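Long-range contacts in LYND (Lyngbya aestuarii, PDB 4V1T), which probably acts as a cyanobactin heterocyclase of the YcaO family, using ATP and magnesium to cyclise residues of a precursor peptide into azolines: residues R438-L443 with S488-W493; L449-E454 with T503-P508; E492-W497 with L507-C512. One frame throughout, in Å; residues are numbered along the deposited sequence.

Interaction 1 of 3, residues R438-L443 with S488-W493; sequences RKRATL and SQAIEW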
ATOM      1  N   ARG B 438      38.479   7.000  -8.315  1.00 56.71           N
ATOM      2  CA  ARG B 438      39.174   8.198  -8.769  1.00 55.57           C
ATOM      3  C   ARG B 438      40.673   7.978  -8.792  1.00 52.18           C
ATOM      4  O   ARG B 438      41.207   7.219  -7.975  1.00 54.51           O
ATOM      5  CB  ARG B 438      38.883   9.367  -7.822  1.00 56.77           C
ATOM      6  CG  ARG B 438      37.601  10.102  -8.087  1.00 56.03           C
ATOM      7  CD  ARG B 438      37.342  11.091  -6.967  1.00 47.63           C
ATOM      8  NE  ARG B 438      37.082  10.407  -5.708  1.00 69.05           N
ATOM      9  CZ  ARG B 438      37.042  11.009  -4.531  1.00 50.47           C
ATOM     10  NH1 ARG B 438      37.247  12.308  -4.438  1.00 58.44           N
ATOM     11  NH2 ARG B 438      36.793  10.304  -3.447  1.00 65.35           N
ATOM     12  N   LYS B 439      41.340   8.665  -9.717  1.00 53.18           N
ATOM     13  CA  LYS B 439      42.790   8.721  -9.744  1.00 59.89           C
ATOM     14  C   LYS B 439      43.219  10.106 -10.229  1.00 56.62           C
ATOM     15  O   LYS B 439      42.747  10.579 -11.252  1.00 53.42           O
ATOM     16  CB  LYS B 439      43.366   7.627 -10.644  1.00 60.28           C
ATOM     17  CG  LYS B 439      44.881   7.516 -10.562  1.00 81.53           C
ATOM     18  CD  LYS B 439      45.389   6.172 -11.063  1.00 90.38           C
ATOM     19  CE  LYS B 439      45.164   6.014 -12.555  1.00 87.43           C
ATOM     20  NZ  LYS B 439      45.769   4.752 -13.065  1.00 83.82           N
ATOM     21  N   ARG B 440      44.118  10.741  -9.482  1.00 58.18           N
ATOM     22  CA  ARG B 440      44.623  12.077  -9.821  1.00 57.71           C
ATOM     23  C   ARG B 440      45.704  11.985 -10.889  1.00 54.73           C
ATOM     24  O   ARG B 440      46.720  11.340 -10.698  1.00 57.21           O
ATOM     25  CB  ARG B 440      45.176  12.757  -8.569  1.00 63.52           C
ATOM     26  CG  ARG B 440      45.700  14.168  -8.766  1.00 75.40           C
ATOM     27  CD  ARG B 440      46.178  14.748  -7.440  1.00 79.75           C
ATOM     28  NE  ARG B 440      46.655  16.125  -7.568  1.00 82.18           N
ATOM     29  CZ  ARG B 440      47.905  16.473  -7.862  1.00 81.26           C
ATOM     30  NH1 ARG B 440      48.834  15.548  -8.065  1.00 74.22           N
ATOM     31  NH2 ARG B 440      48.230  17.757  -7.955  1.00 92.41           N
ATOM     32  N   ALA B 441      45.476  12.638 -12.019  1.00 59.48           N
ATOM     33  CA  ALA B 441      46.422  12.594 -13.120  1.00 60.83           C
ATOM     34  C   ALA B 441      46.101  13.664 -14.139  1.00 52.23           C
ATOM     35  O   ALA B 441      44.993  14.198 -14.158  1.00 48.78           O
ATOM     36  CB  ALA B 441      46.394  11.231 -13.781  1.00 64.42           C
ATOM     37  N   THR B 442      47.068  13.964 -14.996  1.00 51.63           N
ATOM     38  CA  THR B 442      46.842  14.885 -16.105  1.00 59.94           C
ATOM     39  C   THR B 442      46.429  14.112 -17.355  1.00 53.78           C
ATOM     40  O   THR B 442      46.559  12.889 -17.417  1.00 52.00           O
ATOM     41  CB  THR B 442      48.093  15.716 -16.426  1.00 67.12           C
ATOM     42  OG1 THR B 442      49.033  14.912 -17.150  1.00 64.89           O
ATOM     43  CG2 THR B 442      48.743  16.254 -15.152  1.00 66.24           C
ATOM     44  N   LEU B 443      45.935  14.837 -18.353  1.00 63.78           N
ATOM     45  CA  LEU B 443      45.545  14.233 -19.623  1.00 65.45           C
ATOM     46  C   LEU B 443      46.712  13.467 -20.232  1.00 62.80           C
ATOM     47  O   LEU B 443      46.516  12.420 -20.851  1.00 64.16           O
ATOM     48  CB  LEU B 443      45.046  15.308 -20.591  1.00 69.26           C
ATOM     49  CG  LEU B 443      44.511  14.879 -21.968  1.00 73.73           C
ATOM     50  CD1 LEU B 443      43.473  15.877 -22.443  1.00 84.45           C
ATOM     51  CD2 LEU B 443      45.617  14.775 -23.015  1.00 80.76           C
ATOM     52  N   SER B 488      46.532  21.145 -18.786  1.00 59.01           N
ATOM     53  CA  SER B 488      47.762  21.188 -18.003  1.00 60.48           C
ATOM     54  C   SER B 488      47.489  20.869 -16.535  1.00 62.26           C
ATOM     55  O   SER B 488      48.394  20.491 -15.805  1.00 62.93           O
ATOM     56  CB  SER B 488      48.429  22.557 -18.124  1.00 64.62           C
ATOM     57  OG  SER B 488      47.707  23.535 -17.401  1.00 78.96           O
ATOM     58  N   GLN B 489      46.240  21.018 -16.111  1.00 63.70           N
ATOM     59  CA  GLN B 489      45.876  20.792 -14.719  1.00 67.81           C
ATOM     60  C   GLN B 489      45.741  19.309 -14.401  1.00 63.29           C
ATOM     61  O   GLN B 489      45.140  18.554 -15.163  1.00 64.76           O
ATOM     62  CB  GLN B 489      44.560  21.491 -14.385  1.00 60.48           C
ATOM     63  CG  GLN B 489      44.604  23.005 -14.483  1.00 72.78           C
ATOM     64  CD  GLN B 489      45.508  23.636 -13.442  1.00 79.59           C
ATOM     65  OE1 GLN B 489      45.940  22.982 -12.496  1.00 80.06           O
ATOM     66  NE2 GLN B 489      45.797  24.917 -13.613  1.00 89.97           N
ATOM     67  N   ALA B 490      46.305  18.901 -13.269  1.00 57.72           N
ATOM     68  CA  ALA B 490      46.051  17.578 -12.732  1.00 59.30           C
ATOM     69  C   ALA B 490      44.616  17.567 -12.221  1.00 63.91           C
ATOM     70  O   ALA B 490      44.163  18.523 -11.602  1.00 58.56           O
ATOM     71  CB  ALA B 490      47.025  17.238 -11.624  1.00 60.67           C
ATOM     72  N   ILE B 491      43.900  16.486 -12.500  1.00 66.67           N
ATOM     73  CA  ILE B 491      42.485  16.381 -12.144  1.00 62.02           C
ATOM     74  C   ILE B 491      42.174  14.957 -11.747  1.00 56.84           C
ATOM     75  O   ILE B 491      43.014  14.075 -11.881  1.00 53.07           O
ATOM     76  CB  ILE B 491      41.574  16.784 -13.313  1.00 67.01           C
ATOM     77  CG1 ILE B 491      41.814  15.840 -14.492  1.00 84.71           C
ATOM     78  CG2 ILE B 491      41.825  18.245 -13.695  1.00 66.92           C
ATOM     79  CD1 ILE B 491      41.053  16.200 -15.722  1.00 86.43           C
ATOM     80  N   GLU B 492      40.961  14.738 -11.255  1.00 57.16           N
ATOM     81  CA  GLU B 492      40.519  13.393 -10.894  1.00 53.30           C
ATOM     82  C   GLU B 492      39.778  12.738 -12.048  1.00 47.26           C
ATOM     83  O   GLU B 492      38.756  13.246 -12.510  1.00 41.73           O
ATOM     84  CB  GLU B 492      39.647  13.443  -9.645  1.00 45.67           C
ATOM     85  CG  GLU B 492      40.454  13.764  -8.391  1.00 60.53           C
ATOM     86  CD  GLU B 492      39.638  13.710  -7.118  1.00 61.76           C
ATOM     87  OE1 GLU B 492      38.434  14.041  -7.160  1.00 65.57           O
ATOM     88  OE2 GLU B 492      40.202  13.343  -6.069  1.00 63.24           O
ATOM     89  N   TRP B 493      40.327  11.625 -12.535  1.00 54.06           N
ATOM     90  CA  TRP B 493      39.685  10.847 -13.590  1.00 46.52           C
ATOM     91  C   TRP B 493      39.024   9.620 -12.983  1.00 50.86           C
ATOM     92  O   TRP B 493      39.547   9.036 -12.031  1.00 46.58           O
ATOM     93  CB  TRP B 493      40.685  10.412 -14.655  1.00 42.78           C
ATOM     94  CG  TRP B 493      41.415  11.530 -15.340  1.00 44.69           C
ATOM     95  CD1 TRP B 493      42.497  12.216 -14.866  1.00 59.98           C
ATOM     96  CD2 TRP B 493      41.140  12.068 -16.643  1.00 45.89           C
ATOM     97  NE1 TRP B 493      42.905  13.153 -15.790  1.00 53.21           N
ATOM     98  CE2 TRP B 493      42.087  13.081 -16.886  1.00 47.78           C
ATOM     99  CE3 TRP B 493      40.182  11.795 -17.620  1.00 58.63           C
ATOM    100  CZ2 TRP B 493      42.103  13.821 -18.072  1.00 47.87           C
ATOM    101  CZ3 TRP B 493      40.197  12.528 -18.788  1.00 47.35           C
ATOM    102  CH2 TRP B 493      41.151  13.533 -19.006  1.00 52.64           C
TER
HETATM  103  O   HOH W   1      44.956  16.933 -17.510  1.00 56.32           O
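Ala441 O is held by two donors: the indole nitrogen Trp493 NE1 at 2.8 Å and the backbone Ile491 N at 3.0 Å. They come in over opposite faces of the carbonyl plane, 59° and 49° out of it, so neither uses a lone pair direction. On the tryptophan side the oxygen lies almost exactly in the ring plane, which makes this an edge contact. Trp493 reaches it because CG stands beside its own backbone N, folding the indole back across Ala441, whose CB meets CD1. Farther along the ring, Leu443 CB packs against Trp493 CZ2 at 4.1 Å.

These bonds belong to an antiparallel ladder between strand 439-441 and the start of strand 491-498. Lys439 with Trp493 and Ala441 with Ile491 are hydrogen-bonded pairs, and Arg440 with Glu492 is the non-hydrogen-bonded pair between them. The ladder places Ala441 and Trp493 on one face of the sheet, Arg440 and Glu492 on the other.

Just before the strand, Arg438 NH1 makes a weak salt bridge to Glu492 OE1 at 3.4 Å. The oxygen sits at the guanidinium edge, but the two planes are nearly perpendicular, 83° apart, so the groups do not pair in the flat two-bond manner. Stronger partners exist on each side: Tyr516 OH for Glu492 OE1 and Glu436 O for Arg438 NE. Arg440 is extended as far as NE, and Ala490 CB lies over the centre of one face of its guanidinium, 3.9 Å from Arg440 CZ.

Interaction 2 of 3, residues L449-E454 with T503-P508; sequences LAIHPE and THKYLP
Two backbone bonds fasten Tyr506 to the loop on both sides of Ala450: Tyr506 N donates to Leu449 O at 2.9 Å, and Ile451 N to Tyr506 O at 2.8 Å. The first is the more bent, 138° at the hydrogen against 151° for the second. They make a single bridge between Ala450 and Tyr506, and no regular strand forms in 449-454, although the two segments run in similar directions, 27° apart.

Side chains close in around this bridge. Leu449 CB meets the edge of the tyrosine ring at Tyr506 CD2, 4.0 Å away. The Leu449 and Lys505 side chains cross at about a right angle, with Leu449 CD2 near Lys505 CD. Ile451 points into the contact; with CG1 beside its backbone N, CD1 reaches Lys505 CB at 3.9 Å and Leu507 CD1 at 4.0 Å. Beyond it, Pro453 CB rests on Pro508 CG at 3.9 Å.

Farther out, His452 turns away from the strand and ND1 accepts from Glu454 N at 3.2 Å, in the imidazole plane. This caps the turn leading into helix 454-457 and probably helps to set the path of the chain through Pro453. The loop, entering from helix 443-446, thus lies along strand 503-508, whose own backbone pairs with strand 491-498, while Leu716 of strand 716-719 touches Ile451, Lys505 and Leu507.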
ATOM      1  N   LEU B 449      44.098   6.319 -23.097  1.00 61.30           N
ATOM      2  CA  LEU B 449      42.986   5.780 -22.325  1.00 66.59           C
ATOM      3  C   LEU B 449      42.065   6.909 -21.863  1.00 65.46           C
ATOM      4  O   LEU B 449      40.887   6.693 -21.582  1.00 52.70           O
ATOM      5  CB  LEU B 449      43.503   4.995 -21.125  1.00 59.30           C
ATOM      6  CG  LEU B 449      44.356   3.767 -21.427  1.00 61.57           C
ATOM      7  CD1 LEU B 449      44.892   3.204 -20.125  1.00 63.06           C
ATOM      8  CD2 LEU B 449      43.545   2.721 -22.182  1.00 69.82           C
ATOM      9  N   ALA B 450      42.623   8.111 -21.783  1.00 64.50           N
ATOM     10  CA  ALA B 450      41.875   9.290 -21.374  1.00 64.62           C
ATOM     11  C   ALA B 450      40.963   9.775 -22.485  1.00 57.53           C
ATOM     12  O   ALA B 450      41.320   9.709 -23.659  1.00 59.54           O
ATOM     13  CB  ALA B 450      42.830  10.400 -20.971  1.00 76.05           C
ATOM     14  N   ILE B 451      39.783  10.256 -22.096  1.00 48.46           N
ATOM     15  CA  ILE B 451      38.836  10.882 -23.012  1.00 51.75           C
ATOM     16  C   ILE B 451      38.664  12.355 -22.646  1.00 52.68           C
ATOM     17  O   ILE B 451      38.241  12.687 -21.540  1.00 54.10           O
ATOM     18  CB  ILE B 451      37.488  10.146 -22.990  1.00 49.89           C
ATOM     19  CG1 ILE B 451      37.633   8.822 -23.744  1.00 59.11           C
ATOM     20  CG2 ILE B 451      36.392  10.981 -23.647  1.00 49.82           C
ATOM     21  CD1 ILE B 451      36.634   7.781 -23.357  1.00 59.09           C
ATOM     22  N   HIS B 452      39.024  13.231 -23.575  1.00 54.06           N
ATOM     23  CA  HIS B 452      38.930  14.664 -23.351  1.00 53.24           C
ATOM     24  C   HIS B 452      37.461  15.027 -23.112  1.00 45.41           C
ATOM     25  O   HIS B 452      36.591  14.569 -23.848  1.00 58.98           O
ATOM     26  CB  HIS B 452      39.484  15.432 -24.550  1.00 50.05           C
ATOM     27  CG  HIS B 452      39.851  16.848 -24.249  1.00 47.16           C
ATOM     28  ND1 HIS B 452      38.915  17.839 -24.051  1.00 51.83           N
ATOM     29  CD2 HIS B 452      41.058  17.445 -24.118  1.00 44.65           C
ATOM     30  CE1 HIS B 452      39.526  18.984 -23.814  1.00 61.75           C
ATOM     31  NE2 HIS B 452      40.829  18.772 -23.850  1.00 48.97           N
ATOM     32  N   PRO B 453      37.178  15.836 -22.072  1.00 46.39           N
ATOM     33  CA  PRO B 453      35.785  16.172 -21.765  1.00 52.04           C
ATOM     34  C   PRO B 453      35.031  16.801 -22.940  1.00 58.90           C
ATOM     35  O   PRO B 453      33.822  16.641 -23.039  1.00 46.52           O
ATOM     36  CB  PRO B 453      35.907  17.158 -20.594  1.00 49.03           C
ATOM     37  CG  PRO B 453      37.317  17.633 -20.613  1.00 56.55           C
ATOM     38  CD  PRO B 453      38.112  16.485 -21.137  1.00 52.96           C
ATOM     39  N   GLU B 454      35.740  17.489 -23.828  1.00 57.30           N
ATOM     40  CA  GLU B 454      35.106  18.156 -24.963  1.00 49.67           C
ATOM     41  C   GLU B 454      34.546  17.179 -25.986  1.00 51.24           C
ATOM     42  O   GLU B 454      33.670  17.531 -26.771  1.00 53.68           O
ATOM     43  CB  GLU B 454      36.096  19.106 -25.645  1.00 50.51           C
ATOM     44  CG  GLU B 454      36.479  20.295 -24.780  1.00 68.70           C
ATOM     45  CD  GLU B 454      37.340  21.310 -25.517  1.00 75.04           C
ATOM     46  OE1 GLU B 454      37.212  21.445 -26.752  1.00 80.32           O
ATOM     47  OE2 GLU B 454      38.147  21.982 -24.857  1.00 67.25           O
ATOM     48  N   THR B 503      37.768  -2.758 -22.115  1.00 68.20           N
ATOM     49  CA  THR B 503      38.853  -2.302 -21.258  1.00 68.37           C
ATOM     50  C   THR B 503      38.450  -1.013 -20.549  1.00 68.84           C
ATOM     51  O   THR B 503      37.373  -0.483 -20.790  1.00 68.80           O
ATOM     52  CB  THR B 503      40.139  -2.052 -22.062  1.00 70.94           C
ATOM     53  OG1 THR B 503      41.212  -1.768 -21.159  1.00 82.31           O
ATOM     54  CG2 THR B 503      39.966  -0.891 -23.034  1.00 60.74           C
ATOM     55  N   HIS B 504      39.324  -0.508 -19.686  1.00 59.00           N
ATOM     56  CA  HIS B 504      39.031   0.705 -18.934  1.00 65.38           C
ATOM     57  C   HIS B 504      39.523   1.941 -19.672  1.00 52.53           C
ATOM     58  O   HIS B 504      40.657   1.995 -20.108  1.00 56.36           O
ATOM     59  CB  HIS B 504      39.667   0.652 -17.543  1.00 62.90           C
ATOM     60  CG  HIS B 504      38.951  -0.242 -16.581  1.00 56.78           C
ATOM     61  ND1 HIS B 504      37.713   0.066 -16.065  1.00 66.97           N
ATOM     62  CD2 HIS B 504      39.304  -1.427 -16.030  1.00 54.48           C
ATOM     63  CE1 HIS B 504      37.332  -0.892 -15.240  1.00 58.28           C
ATOM     64  NE2 HIS B 504      38.279  -1.812 -15.205  1.00 60.03           N
ATOM     65  N   LYS B 505      38.639   2.920 -19.818  1.00 51.94           N
ATOM     66  CA  LYS B 505      39.010   4.257 -20.254  1.00 52.06           C
ATOM     67  C   LYS B 505      38.843   5.205 -19.072  1.00 60.59           C
ATOM     68  O   LYS B 505      38.551   4.760 -17.958  1.00 62.43           O
ATOM     69  CB  LYS B 505      38.162   4.698 -21.438  1.00 56.31           C
ATOM     70  CG  LYS B 505      38.271   3.807 -22.674  1.00 55.75           C
ATOM     71  CD  LYS B 505      39.686   3.752 -23.220  1.00 69.85           C
ATOM     72  CE  LYS B 505      39.726   3.124 -24.609  1.00 77.19           C
ATOM     73  NZ  LYS B 505      39.635   4.147 -25.684  1.00 79.85           N
ATOM     74  N   TYR B 506      39.041   6.501 -19.308  1.00 50.11           N
ATOM     75  CA  TYR B 506      38.949   7.494 -18.245  1.00 52.81           C
ATOM     76  C   TYR B 506      38.250   8.773 -18.691  1.00 56.69           C
ATOM     77  O   TYR B 506      38.590   9.357 -19.727  1.00 53.75           O
ATOM     78  CB  TYR B 506      40.341   7.849 -17.726  1.00 52.76           C
ATOM     79  CG  TYR B 506      40.998   6.744 -16.953  1.00 56.60           C
ATOM     80  CD1 TYR B 506      40.730   6.560 -15.600  1.00 56.06           C
ATOM     81  CD2 TYR B 506      41.888   5.881 -17.569  1.00 64.09           C
ATOM     82  CE1 TYR B 506      41.332   5.541 -14.884  1.00 48.76           C
ATOM     83  CE2 TYR B 506      42.498   4.859 -16.865  1.00 70.23           C
ATOM     84  CZ  TYR B 506      42.218   4.689 -15.526  1.00 67.70           C
ATOM     85  OH  TYR B 506      42.832   3.667 -14.839  1.00 69.11           O
ATOM     86  N   LEU B 507      37.273   9.192 -17.892  1.00 50.18           N
ATOM     87  CA  LEU B 507      36.635  10.490 -18.041  1.00 57.31           C
ATOM     88  C   LEU B 507      36.872  11.296 -16.777  1.00 47.49           C
ATOM     89  O   LEU B 507      37.067  10.719 -15.704  1.00 44.35           O
ATOM     90  CB  LEU B 507      35.128  10.350 -18.282  1.00 58.76           C
ATOM     91  CG  LEU B 507      34.687  10.034 -19.709  1.00 64.91           C
ATOM     92  CD1 LEU B 507      34.714   8.545 -19.935  1.00 73.33           C
ATOM     93  CD2 LEU B 507      33.295  10.567 -19.977  1.00 75.74           C
ATOM     94  N   PRO B 508      36.830  12.643 -16.887  1.00 45.63           N
ATOM     95  CA  PRO B 508      36.895  13.430 -15.652  1.00 53.51           C
ATOM     96  C   PRO B 508      35.739  13.069 -14.708  1.00 49.69           C
ATOM     97  O   PRO B 508      34.616  12.874 -15.156  1.00 43.81           O
ATOM     98  CB  PRO B 508      36.819  14.885 -16.140  1.00 56.99           C
ATOM     99  CG  PRO B 508      36.378  14.821 -17.564  1.00 72.64           C
ATOM    100  CD  PRO B 508      36.788  13.488 -18.092  1.00 50.03           C
TER

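Interaction 3 of 3, residues E492-W497 with L507-C512; sequences EWTPVW and LPTALC
The beta hairpin of strands 491-498 and 503-508 runs into a weakly bonded helical turn at 509-512, and this contact covers the passage from one to the other. Thr494 with Leu507 is its hydrogen-bonded pair: Thr494 N donates to Leu507 O at 2.8 Å and 171°, and the return bond from Leu507 N to Thr494 O is longer, 3.3 Å. One step on, Thr509 N gives Glu492 O a nearly straight bond of 2.9 Å, 174° at the hydrogen. A water donates to the same oxygen and accepts from Ala510 N, linking the strand to the start of the turn. Because Thr509 OG1 stands beside its own backbone N (chi1 -54°), the hydroxyl lies close to Glu492 O and also 3.0 Å from Thr494 OG1, which is hydrogen-bonded with Pro437 O.

Trp493 and Pro508 form a non-hydrogen-bonded pair, and their side chains diverge from one another. They cross obliquely, with Trp493 CZ3 3.6 Å from Pro508 CD. With an alanine in place of Trp493, Pro508 CD would probably lose its contact with the indole and Ala441 O one of its donors, leaving a gap beside the proline ring. Toward the other end of the hairpin, on the face of Thr494 and Leu507, Val496 crosses Leu507 at about a right angle. There Val496 CG2 and Leu507 CD1 are only 3.4 Å apart, a tight fit. Cys512 SG closes over Thr494 CB at 3.9 Å.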
ATOM      1  N   GLU B 492      40.961  14.738 -11.255  1.00 57.16           N
ATOM      2  CA  GLU B 492      40.519  13.393 -10.894  1.00 53.30           C
ATOM      3  C   GLU B 492      39.778  12.738 -12.048  1.00 47.26           C
ATOM      4  O   GLU B 492      38.756  13.246 -12.510  1.00 41.73           O
ATOM      5  CB  GLU B 492      39.647  13.443  -9.645  1.00 45.67           C
ATOM      6  CG  GLU B 492      40.454  13.764  -8.391  1.00 60.53           C
ATOM      7  CD  GLU B 492      39.638  13.710  -7.118  1.00 61.76           C
ATOM      8  OE1 GLU B 492      38.434  14.041  -7.160  1.00 65.57           O
ATOM      9  OE2 GLU B 492      40.202  13.343  -6.069  1.00 63.24           O
ATOM     10  N   TRP B 493      40.327  11.625 -12.535  1.00 54.06           N
ATOM     11  CA  TRP B 493      39.685  10.847 -13.590  1.00 46.52           C
ATOM     12  C   TRP B 493      39.024   9.620 -12.983  1.00 50.86           C
ATOM     13  O   TRP B 493      39.547   9.036 -12.031  1.00 46.58           O
ATOM     14  CB  TRP B 493      40.685  10.412 -14.655  1.00 42.78           C
ATOM     15  CG  TRP B 493      41.415  11.530 -15.340  1.00 44.69           C
ATOM     16  CD1 TRP B 493      42.497  12.216 -14.866  1.00 59.98           C
ATOM     17  CD2 TRP B 493      41.140  12.068 -16.643  1.00 45.89           C
ATOM     18  NE1 TRP B 493      42.905  13.153 -15.790  1.00 53.21           N
ATOM     19  CE2 TRP B 493      42.087  13.081 -16.886  1.00 47.78           C
ATOM     20  CE3 TRP B 493      40.182  11.795 -17.620  1.00 58.63           C
ATOM     21  CZ2 TRP B 493      42.103  13.821 -18.072  1.00 47.87           C
ATOM     22  CZ3 TRP B 493      40.197  12.528 -18.788  1.00 47.35           C
ATOM     23  CH2 TRP B 493      41.151  13.533 -19.006  1.00 52.64           C
ATOM     24  N   THR B 494      37.868   9.246 -13.524  1.00 48.83           N
ATOM     25  CA  THR B 494      37.145   8.069 -13.062  1.00 47.62           C
ATOM     26  C   THR B 494      37.209   6.975 -14.127  1.00 42.69           C
ATOM     27  O   THR B 494      36.915   7.239 -15.289  1.00 44.87           O
ATOM     28  CB  THR B 494      35.677   8.403 -12.735  1.00 52.17           C
ATOM     29  OG1 THR B 494      35.616   9.060 -11.462  1.00 49.49           O
ATOM     30  CG2 THR B 494      34.820   7.144 -12.673  1.00 49.79           C
ATOM     31  N   PRO B 495      37.594   5.746 -13.736  1.00 48.67           N
ATOM     32  CA  PRO B 495      37.615   4.660 -14.709  1.00 53.25           C
ATOM     33  C   PRO B 495      36.221   4.303 -15.192  1.00 51.44           C
ATOM     34  O   PRO B 495      35.295   4.199 -14.387  1.00 52.67           O
ATOM     35  CB  PRO B 495      38.232   3.492 -13.931  1.00 54.11           C
ATOM     36  CG  PRO B 495      37.921   3.783 -12.512  1.00 51.91           C
ATOM     37  CD  PRO B 495      37.997   5.278 -12.395  1.00 54.16           C
ATOM     38  N   VAL B 496      36.092   4.113 -16.498  1.00 52.80           N
ATOM     39  CA  VAL B 496      34.839   3.712 -17.114  1.00 58.17           C
ATOM     40  C   VAL B 496      35.103   2.506 -18.004  1.00 59.48           C
ATOM     41  O   VAL B 496      36.171   2.400 -18.625  1.00 60.74           O
ATOM     42  CB  VAL B 496      34.217   4.853 -17.948  1.00 59.67           C
ATOM     43  CG1 VAL B 496      33.910   6.053 -17.069  1.00 54.51           C
ATOM     44  CG2 VAL B 496      35.139   5.262 -19.084  1.00 62.26           C
ATOM     45  N   TRP B 497      34.136   1.596 -18.063  1.00 52.02           N
ATOM     46  CA  TRP B 497      34.300   0.380 -18.839  1.00 56.20           C
ATOM     47  C   TRP B 497      33.844   0.595 -20.272  1.00 51.36           C
ATOM     48  O   TRP B 497      32.684   0.917 -20.518  1.00 52.88           O
ATOM     49  CB  TRP B 497      33.530  -0.784 -18.205  1.00 53.71           C
ATOM     50  CG  TRP B 497      33.862  -2.116 -18.842  1.00 53.54           C
ATOM     51  CD1 TRP B 497      33.086  -2.830 -19.696  1.00 60.33           C
ATOM     52  CD2 TRP B 497      35.078  -2.859 -18.684  1.00 55.35           C
ATOM     53  NE1 TRP B 497      33.736  -3.977 -20.077  1.00 63.90           N
ATOM     54  CE2 TRP B 497      34.963  -4.014 -19.473  1.00 61.85           C
ATOM     55  CE3 TRP B 497      36.253  -2.653 -17.957  1.00 61.23           C
ATOM     56  CZ2 TRP B 497      35.977  -4.969 -19.549  1.00 64.49           C
ATOM     57  CZ3 TRP B 497      37.261  -3.597 -18.035  1.00 58.29           C
ATOM     58  CH2 TRP B 497      37.116  -4.742 -18.829  1.00 57.45           C
ATOM     59  N   LEU B 507      37.273   9.192 -17.892  1.00 50.18           N
ATOM     60  CA  LEU B 507      36.635  10.490 -18.041  1.00 57.31           C
ATOM     61  C   LEU B 507      36.872  11.296 -16.777  1.00 47.49           C
ATOM     62  O   LEU B 507      37.067  10.719 -15.704  1.00 44.35           O
ATOM     63  CB  LEU B 507      35.128  10.350 -18.282  1.00 58.76           C
ATOM     64  CG  LEU B 507      34.687  10.034 -19.709  1.00 64.91           C
ATOM     65  CD1 LEU B 507      34.714   8.545 -19.935  1.00 73.33           C
ATOM     66  CD2 LEU B 507      33.295  10.567 -19.977  1.00 75.74           C
ATOM     67  N   PRO B 508      36.830  12.643 -16.887  1.00 45.63           N
ATOM     68  CA  PRO B 508      36.895  13.430 -15.652  1.00 53.51           C
ATOM     69  C   PRO B 508      35.739  13.069 -14.708  1.00 49.69           C
ATOM     70  O   PRO B 508      34.616  12.874 -15.156  1.00 43.81           O
ATOM     71  CB  PRO B 508      36.819  14.885 -16.140  1.00 56.99           C
ATOM     72  CG  PRO B 508      36.378  14.821 -17.564  1.00 72.64           C
ATOM     73  CD  PRO B 508      36.788  13.488 -18.092  1.00 50.03           C
ATOM     74  N   THR B 509      36.036  12.964 -13.419  1.00 46.26           N
ATOM     75  CA  THR B 509      35.045  12.619 -12.413  1.00 51.60           C
ATOM     76  C   THR B 509      33.877  13.594 -12.454  1.00 49.24           C
ATOM     77  O   THR B 509      32.740  13.229 -12.147  1.00 41.34           O
ATOM     78  CB  THR B 509      35.680  12.600 -11.005  1.00 49.61           C
ATOM     79  OG1 THR B 509      36.819  11.725 -11.001  1.00 50.66           O
ATOM     80  CG2 THR B 509      34.699  12.109  -9.970  1.00 50.99           C
ATOM     81  N   ALA B 510      34.155  14.829 -12.861  1.00 44.55           N
ATOM     82  CA  ALA B 510      33.138  15.877 -12.906  1.00 41.40           C
ATOM     83  C   ALA B 510      32.012  15.555 -13.887  1.00 42.72           C
ATOM     84  O   ALA B 510      30.904  16.080 -13.761  1.00 48.11           O
ATOM     85  CB  ALA B 510      33.781  17.210 -13.255  1.00 43.44           C
ATOM     86  N   LEU B 511      32.304  14.711 -14.874  1.00 39.72           N
ATOM     87  CA  LEU B 511      31.301  14.298 -15.857  1.00 44.90           C
ATOM     88  C   LEU B 511      30.508  13.061 -15.427  1.00 46.88           C
ATOM     89  O   LEU B 511      29.396  12.843 -15.898  1.00 53.70           O
ATOM     90  CB  LEU B 511      31.964  14.012 -17.206  1.00 42.18           C
ATOM     91  CG  LEU B 511      32.167  15.199 -18.152  1.00 50.70           C
ATOM     92  CD1 LEU B 511      32.864  14.720 -19.405  1.00 54.01           C
ATOM     93  CD2 LEU B 511      30.844  15.859 -18.517  1.00 61.74           C
ATOM     94  N   CYS B 512      31.091  12.268 -14.536  1.00 46.93           N
ATOM     95  CA  CYS B 512      30.558  10.953 -14.192  1.00 45.89           C
ATOM     96  C   CYS B 512      29.540  10.974 -13.052  1.00 41.50           C
ATOM     97  O   CYS B 512      28.765  10.039 -12.912  1.00 45.22           O
ATOM     98  CB  CYS B 512      31.711  10.019 -13.821  1.00 50.57           C
ATOM     99  SG  CYS B 512      32.886   9.734 -15.167  1.00 48.33           S
TER
HETATM  100  O   HOH W   2      37.068  15.758 -12.796  1.00 48.04           O

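The three contacts lie close together in the antiparallel sheet of the YcaO region, with centres about 11 Å (interactions 1 and 2), 10 Å (1 and 3) and 7 Å (2 and 3) apart. Strand 491-498 serves both interaction 1 and interaction 3, where Glu492 and Trp493 recur; strand 503-508 serves interactions 2 and 3 through Leu507 and Pro508. In chain order come 438-443, 449-454, 488-497, then 503-512, so the first two contacts interleave. Trp493 also meets interaction 2, its CZ3 lying 3.4 Å from Ile451 O. Strand 491-498 thus pairs with strand 439-441 as well as with its hairpin partner, and loop 449-454 lies along strand 503-508, tying sequence-distant segments together.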